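Local coordinates for LP1413 - SCCmec type IV-encoded DNA binding protein (Staphylococcus aureus, PDB 6BTC) that probably binds single-stranded DNA and is encoded by the staphylococcal cassette chromosome element SCCmec type IV, at residues A17-Q22 against R51-W56; G25-Y30 against K66-K71. All coordinates share one frame; numbering follows the deposited sequence.

From the N terminus the chain runs through helix 6-21, strand 27-28 and helix 30-34 into helix 43-59, and contact 1 closes the loop from A17-Q22 to R51-W56 by joining the first and last of these helices. Contact 2 starts within that loop, at G25-Y30, but finds its partner beyond it at K66-K71, so the two closures cross. Contact 1 belongs to the helical core, whereas contact 2 ties strand 27-28 to strand 65-71, the two outermost strands of the sheet, with strand 74-79 between them. They meet through F28, whose ring packs on Q22 (CD1 to Q22 CG, 3.7 Å) and on F53, while Y30 packs on F53 as well.

Contact 1: residues A17-Q22 against R51-W56; sequences AKSFQQ and RRFAYW
The hydroxyl of S19 is held by its own helix, through a hydrogen bond to the carbonyl O of I16, while its OG also lies against the indole of W56, 4.1 Å from CH2. Chi1 of 71° turns OG back over its own backbone, which brings it within reach of the preceding turn and gives the hydroxyl of this buried residue a partner without drawing on helix 43-59. On the same side chain CB meets the rim of the F53 ring, 4.2 Å from CE1 and near the ring plane. S19 thus touches both aromatic residues that helix 43-59 presents one turn apart, with a small side chain facing two large ones. The closest approach is made by the next residue: CE2 of F20 comes to 3.6 Å from CH2 of W56, and lies in the indole plane, at the outer edge of its six-membered ring. Relative to the phenyl ring the approach is oblique, with the two planes at 64° and the centroids 5.8 Å apart, so the rings touch along a short border instead of stacking. W56 extends this far because CG is anti to its backbone N, sending the indole across to the other helix. The segment axes stay 12.9 Å apart and cross at -46°, a wide spacing bridged by aromatic side chains. Further groups pack around these four: I16 touches both F53 and W56, L33 of helix 30-34 packs on S19, and F65 meets the F20 ring edge to face. The contact lies about 2 Å, centre to centre, from the middle of the chain, where helix 6-21 packs on helix 43-59, with helix 30-34 beside S19 and the start of strand 65-71 against F20.

Contact 2: residues G25-Y30 against K66-K71; sequences GSTFTY and KIVGTK
T29 and K71 meet through their aliphatic parts, CG2 of the threonine lying 4.1 Å from CB of the lysine, and the two side chains cross at about a right angle. The rotation of T29 serves two ends: chi1 of 72° tucks OG1 in toward the first turn of helix 30-34, where as N-cap it caps the N of E32, while CG2 is left to meet the lysine. K71 starts with CG anti to its backbone N (chi1 -172°) and stays extended to the ammonium group, so that NZ can form a salt bridge with E32. A water accepts a weak hydrogen bond from K71 NZ (3.1 Å) and donates one to T27 O (2.9 Å), linking the lysine to the backbone of strand 27-28. Further along, the methyls T27 CG2 and V68 CG2 approach only loosely, at 4.5 Å. V68 and K71, three residues apart, both direct CB toward segment 25-30, an offset from strict strand alternation that fits the irregular backbone at V68 (psi -11°). Strand 74-79 runs between the two strands and bonds to each, so T27 and V68 meet across it, T27 touching L76 and V68 touching Q78. The order of helices and strands, with a small antiparallel sheet and the 65-71/74-79 hairpin as wing, is that of a winged helix-turn-helix domain.

Contact 1: residues A17-Q22 against R51-W56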
loop_
_atom_site.group_PDB
_atom_site.type_symbol
_atom_site.label_atom_id
_atom_site.label_comp_id
_atom_site.label_asym_id
_atom_site.label_seq_id
_atom_site.Cartn_x
_atom_site.Cartn_y
_atom_site.Cartn_z
ATOM N N ALA A 17 6.381 -1.441 3.192
ATOM C CA ALA A 17 7.762 -1.498 2.729
ATOM C C ALA A 17 7.820 -1.559 1.208
ATOM O O ALA A 17 8.574 -0.816 0.572
ATOM C CB ALA A 17 8.456 -2.707 3.351
ATOM N N LYS A 18 6.996 -2.417 0.606
ATOM C CA LYS A 18 6.995 -2.551 -0.844
ATOM C C LYS A 18 6.591 -1.245 -1.532
ATOM O O LYS A 18 7.096 -0.937 -2.615
ATOM C CB LYS A 18 6.065 -3.696 -1.251
ATOM C CG LYS A 18 6.250 -4.210 -2.671
ATOM C CD LYS A 18 7.567 -4.978 -2.860
ATOM C CE LYS A 18 7.741 -5.420 -4.329
ATOM N NZ LYS A 18 9.049 -6.098 -4.610
ATOM N N SER A 19 5.691 -0.461 -0.935
ATOM C CA SER A 19 5.331 0.816 -1.547
ATOM C C SER A 19 6.515 1.780 -1.536
ATOM O O SER A 19 6.784 2.451 -2.536
ATOM C CB SER A 19 4.133 1.430 -0.828
ATOM O OG SER A 19 4.533 1.874 0.462
ATOM N N PHE A 20 7.258 1.839 -0.432
ATOM C CA PHE A 20 8.407 2.738 -0.375
ATOM C C PHE A 20 9.503 2.323 -1.348
ATOM O O PHE A 20 10.260 3.178 -1.818
ATOM C CB PHE A 20 8.987 2.790 1.037
ATOM C CG PHE A 20 8.278 3.743 1.967
ATOM C CD1 PHE A 20 8.590 5.095 1.974
ATOM C CD2 PHE A 20 7.324 3.280 2.860
ATOM C CE1 PHE A 20 7.953 5.971 2.849
ATOM C CE2 PHE A 20 6.683 4.151 3.733
ATOM C CZ PHE A 20 7.002 5.495 3.729
ATOM N N GLN A 21 9.612 1.029 -1.652
ATOM C CA GLN A 21 10.627 0.534 -2.574
ATOM C C GLN A 21 10.301 0.832 -4.026
ATOM O O GLN A 21 11.175 0.696 -4.882
ATOM C CB GLN A 21 10.804 -0.977 -2.415
ATOM C CG GLN A 21 11.489 -1.370 -1.146
ATOM C CD GLN A 21 11.676 -2.875 -1.021
ATOM O OE1 GLN A 21 11.685 -3.605 -2.017
ATOM N NE2 GLN A 21 11.820 -3.345 0.211
ATOM N N GLN A 22 9.077 1.207 -4.326
ATOM C CA GLN A 22 8.747 1.617 -5.677
ATOM C C GLN A 22 9.721 2.695 -6.143
ATOM O O GLN A 22 10.058 3.601 -5.367
ATOM C CB GLN A 22 7.314 2.144 -5.736
ATOM C CG GLN A 22 6.284 1.061 -5.541
ATOM C CD GLN A 22 6.308 0.040 -6.665
ATOM O OE1 GLN A 22 6.137 0.383 -7.847
ATOM N NE2 GLN A 22 6.539 -1.218 -6.307
ATOM N N ARG A 51 -7.736 -1.567 2.950
ATOM C CA ARG A 51 -8.362 -0.348 3.443
ATOM C C ARG A 51 -7.462 0.368 4.442
ATOM O O ARG A 51 -7.346 1.598 4.410
ATOM C CB ARG A 51 -9.726 -0.670 4.052
ATOM C CG ARG A 51 -10.809 -0.992 3.006
ATOM C CD ARG A 51 -12.195 -1.202 3.637
ATOM N NE ARG A 51 -12.432 -2.586 4.058
ATOM C CZ ARG A 51 -13.115 -3.496 3.358
ATOM N NH1 ARG A 51 -13.657 -3.194 2.181
ATOM N NH2 ARG A 51 -13.259 -4.723 3.842
ATOM N N ARG A 52 -6.788 -0.373 5.322
ATOM C CA ARG A 52 -5.841 0.287 6.211
ATOM C C ARG A 52 -4.719 0.951 5.417
ATOM O O ARG A 52 -4.150 1.959 5.858
ATOM C CB ARG A 52 -5.275 -0.710 7.220
ATOM C CG ARG A 52 -4.300 -0.078 8.209
ATOM C CD ARG A 52 -3.589 -1.097 9.069
ATOM N NE ARG A 52 -2.637 -0.430 9.944
ATOM C CZ ARG A 52 -1.785 -1.053 10.747
ATOM N NH1 ARG A 52 -1.764 -2.382 10.798
ATOM N NH2 ARG A 52 -0.958 -0.346 11.510
ATOM N N PHE A 53 -4.396 0.409 4.240
ATOM C CA PHE A 53 -3.353 0.983 3.398
ATOM C C PHE A 53 -3.857 2.225 2.683
ATOM O O PHE A 53 -3.174 3.250 2.658
ATOM C CB PHE A 53 -2.874 -0.050 2.377
ATOM C CG PHE A 53 -1.935 0.504 1.347
ATOM C CD1 PHE A 53 -0.621 0.789 1.665
ATOM C CD2 PHE A 53 -2.371 0.721 0.053
ATOM C CE1 PHE A 53 0.241 1.283 0.710
ATOM C CE2 PHE A 53 -1.519 1.221 -0.899
ATOM C CZ PHE A 53 -0.210 1.499 -0.568
ATOM N N ALA A 54 -5.057 2.143 2.120
ATOM C CA ALA A 54 -5.629 3.261 1.391
ATOM C C ALA A 54 -5.771 4.502 2.264
ATOM O O ALA A 54 -5.713 5.624 1.749
ATOM C CB ALA A 54 -6.984 2.855 0.822
ATOM N N TYR A 55 -5.946 4.330 3.579
ATOM C CA TYR A 55 -6.130 5.468 4.469
ATOM C C TYR A 55 -4.818 5.922 5.087
ATOM O O TYR A 55 -4.633 7.122 5.336
ATOM C CB TYR A 55 -7.182 5.124 5.544
ATOM C CG TYR A 55 -8.600 5.265 4.997
ATOM C CD1 TYR A 55 -9.153 4.292 4.180
ATOM C CD2 TYR A 55 -9.356 6.402 5.253
ATOM C CE1 TYR A 55 -10.420 4.435 3.647
ATOM C CE2 TYR A 55 -10.632 6.556 4.721
ATOM C CZ TYR A 55 -11.156 5.571 3.918
ATOM O OH TYR A 55 -12.425 5.708 3.386
ATOM N N TRP A 56 -3.887 4.996 5.303
ATOM C CA TRP A 56 -2.533 5.377 5.680
ATOM C C TRP A 56 -1.934 6.323 4.653
ATOM O O TRP A 56 -1.343 7.354 4.995
ATOM C CB TRP A 56 -1.672 4.127 5.796
ATOM C CG TRP A 56 -0.230 4.399 5.933
ATOM C CD1 TRP A 56 0.421 4.817 7.052
ATOM C CD2 TRP A 56 0.766 4.268 4.913
ATOM N NE1 TRP A 56 1.763 4.955 6.797
ATOM C CE2 TRP A 56 1.999 4.619 5.488
ATOM C CE3 TRP A 56 0.734 3.880 3.570
ATOM C CZ2 TRP A 56 3.191 4.591 4.769
ATOM C CZ3 TRP A 56 1.915 3.851 2.865
ATOM C CH2 TRP A 56 3.124 4.208 3.459
#

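Contact 2: residues G25-Y30 against K66-K71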
loop_
_atom_site.group_PDB
_atom_site.type_symbol
_atom_site.label_atom_id
_atom_site.label_comp_id
_atom_site.label_asym_id
_atom_site.label_seq_id
_atom_site.Cartn_x
_atom_site.Cartn_y
_atom_site.Cartn_z
ATOM N N GLY A 25 8.441 7.985 -9.744
ATOM C CA GLY A 25 7.654 8.030 -10.947
ATOM C C GLY A 25 6.780 6.823 -11.209
ATOM O O GLY A 25 5.794 6.945 -11.941
ATOM N N SER A 26 7.100 5.661 -10.658
ATOM C CA SER A 26 6.307 4.476 -10.968
ATOM C C SER A 26 4.895 4.594 -10.404
ATOM O O SER A 26 4.675 5.159 -9.329
ATOM C CB SER A 26 6.971 3.218 -10.407
ATOM O OG SER A 26 7.134 3.308 -9.018
ATOM N N THR A 27 3.931 4.061 -11.150
ATOM C CA THR A 27 2.554 3.947 -10.692
ATOM C C THR A 27 2.260 2.524 -10.234
ATOM O O THR A 27 2.869 1.565 -10.705
ATOM C CB THR A 27 1.561 4.346 -11.789
ATOM O OG1 THR A 27 1.563 3.377 -12.846
ATOM C CG2 THR A 27 1.901 5.710 -12.353
ATOM N N PHE A 28 1.323 2.392 -9.296
ATOM C CA PHE A 28 0.984 1.085 -8.750
ATOM C C PHE A 28 -0.368 1.151 -8.047
ATOM O O PHE A 28 -0.834 2.224 -7.640
ATOM C CB PHE A 28 2.057 0.595 -7.781
ATOM C CG PHE A 28 2.214 1.464 -6.562
ATOM C CD1 PHE A 28 3.036 2.575 -6.595
ATOM C CD2 PHE A 28 1.535 1.173 -5.390
ATOM C CE1 PHE A 28 3.189 3.385 -5.487
ATOM C CE2 PHE A 28 1.675 1.979 -4.277
ATOM C CZ PHE A 28 2.503 3.087 -4.322
ATOM N N THR A 29 -0.990 -0.019 -7.923
ATOM C CA THR A 29 -2.188 -0.233 -7.120
ATOM C C THR A 29 -1.881 -1.148 -5.942
ATOM O O THR A 29 -0.842 -1.819 -5.881
ATOM C CB THR A 29 -3.313 -0.869 -7.933
ATOM O OG1 THR A 29 -2.982 -2.240 -8.202
ATOM C CG2 THR A 29 -3.540 -0.129 -9.229
ATOM N N TYR A 30 -2.821 -1.180 -4.999
ATOM C CA TYR A 30 -2.687 -2.078 -3.858
ATOM C C TYR A 30 -2.599 -3.534 -4.310
ATOM O O TYR A 30 -1.779 -4.303 -3.794
ATOM C CB TYR A 30 -3.865 -1.893 -2.902
ATOM C CG TYR A 30 -3.942 -2.977 -1.860
ATOM C CD1 TYR A 30 -3.028 -3.020 -0.822
ATOM C CD2 TYR A 30 -4.913 -3.970 -1.926
ATOM C CE1 TYR A 30 -3.079 -4.004 0.134
ATOM C CE2 TYR A 30 -4.977 -4.967 -0.972
ATOM C CZ TYR A 30 -4.057 -4.978 0.052
ATOM O OH TYR A 30 -4.099 -5.958 1.004
ATOM N N LYS A 66 1.303 9.982 -4.204
ATOM C CA LYS A 66 0.082 10.711 -4.471
ATOM C C LYS A 66 -0.819 9.853 -5.345
ATOM O O LYS A 66 -0.381 8.878 -5.963
ATOM C CB LYS A 66 0.368 12.058 -5.140
ATOM C CG LYS A 66 0.854 11.965 -6.562
ATOM C CD LYS A 66 1.328 13.326 -7.066
ATOM C CE LYS A 66 1.853 13.256 -8.501
ATOM N NZ LYS A 66 2.421 14.574 -8.951
ATOM N N ILE A 67 -2.088 10.235 -5.387
ATOM C CA ILE A 67 -3.086 9.569 -6.211
ATOM C C ILE A 67 -3.115 10.257 -7.564
ATOM O O ILE A 67 -3.155 11.492 -7.637
ATOM C CB ILE A 67 -4.469 9.622 -5.534
ATOM C CG1 ILE A 67 -4.418 8.939 -4.170
ATOM C CG2 ILE A 67 -5.526 8.980 -6.417
ATOM C CD1 ILE A 67 -5.699 9.087 -3.365
ATOM N N VAL A 68 -3.109 9.469 -8.641
ATOM C CA VAL A 68 -3.020 10.017 -9.991
ATOM C C VAL A 68 -4.197 9.635 -10.868
ATOM O O VAL A 68 -4.346 10.208 -11.957
ATOM C CB VAL A 68 -1.698 9.611 -10.686
ATOM C CG1 VAL A 68 -0.530 10.267 -9.998
ATOM C CG2 VAL A 68 -1.517 8.111 -10.698
ATOM N N GLY A 69 -5.042 8.715 -10.437
ATOM C CA GLY A 69 -6.136 8.231 -11.264
ATOM C C GLY A 69 -6.636 6.895 -10.741
ATOM O O GLY A 69 -6.540 6.607 -9.551
ATOM N N THR A 70 -7.152 6.091 -11.657
ATOM C CA THR A 70 -7.612 4.756 -11.318
ATOM C C THR A 70 -7.109 3.779 -12.369
ATOM O O THR A 70 -6.794 4.161 -13.500
ATOM C CB THR A 70 -9.141 4.671 -11.246
ATOM O OG1 THR A 70 -9.676 4.912 -12.549
ATOM C CG2 THR A 70 -9.698 5.699 -10.275
ATOM N N LYS A 71 -7.069 2.503 -11.987
ATOM C CA LYS A 71 -6.641 1.431 -12.878
ATOM C C LYS A 71 -7.387 0.167 -12.486
ATOM O O LYS A 71 -7.224 -0.319 -11.363
ATOM C CB LYS A 71 -5.134 1.217 -12.781
ATOM C CG LYS A 71 -4.547 0.256 -13.788
ATOM C CD LYS A 71 -3.068 0.022 -13.482
ATOM C CE LYS A 71 -2.404 -0.862 -14.523
ATOM N NZ LYS A 71 -0.954 -1.067 -14.215
HETATM O O HOH W 1 1.408 -0.348 -12.384
#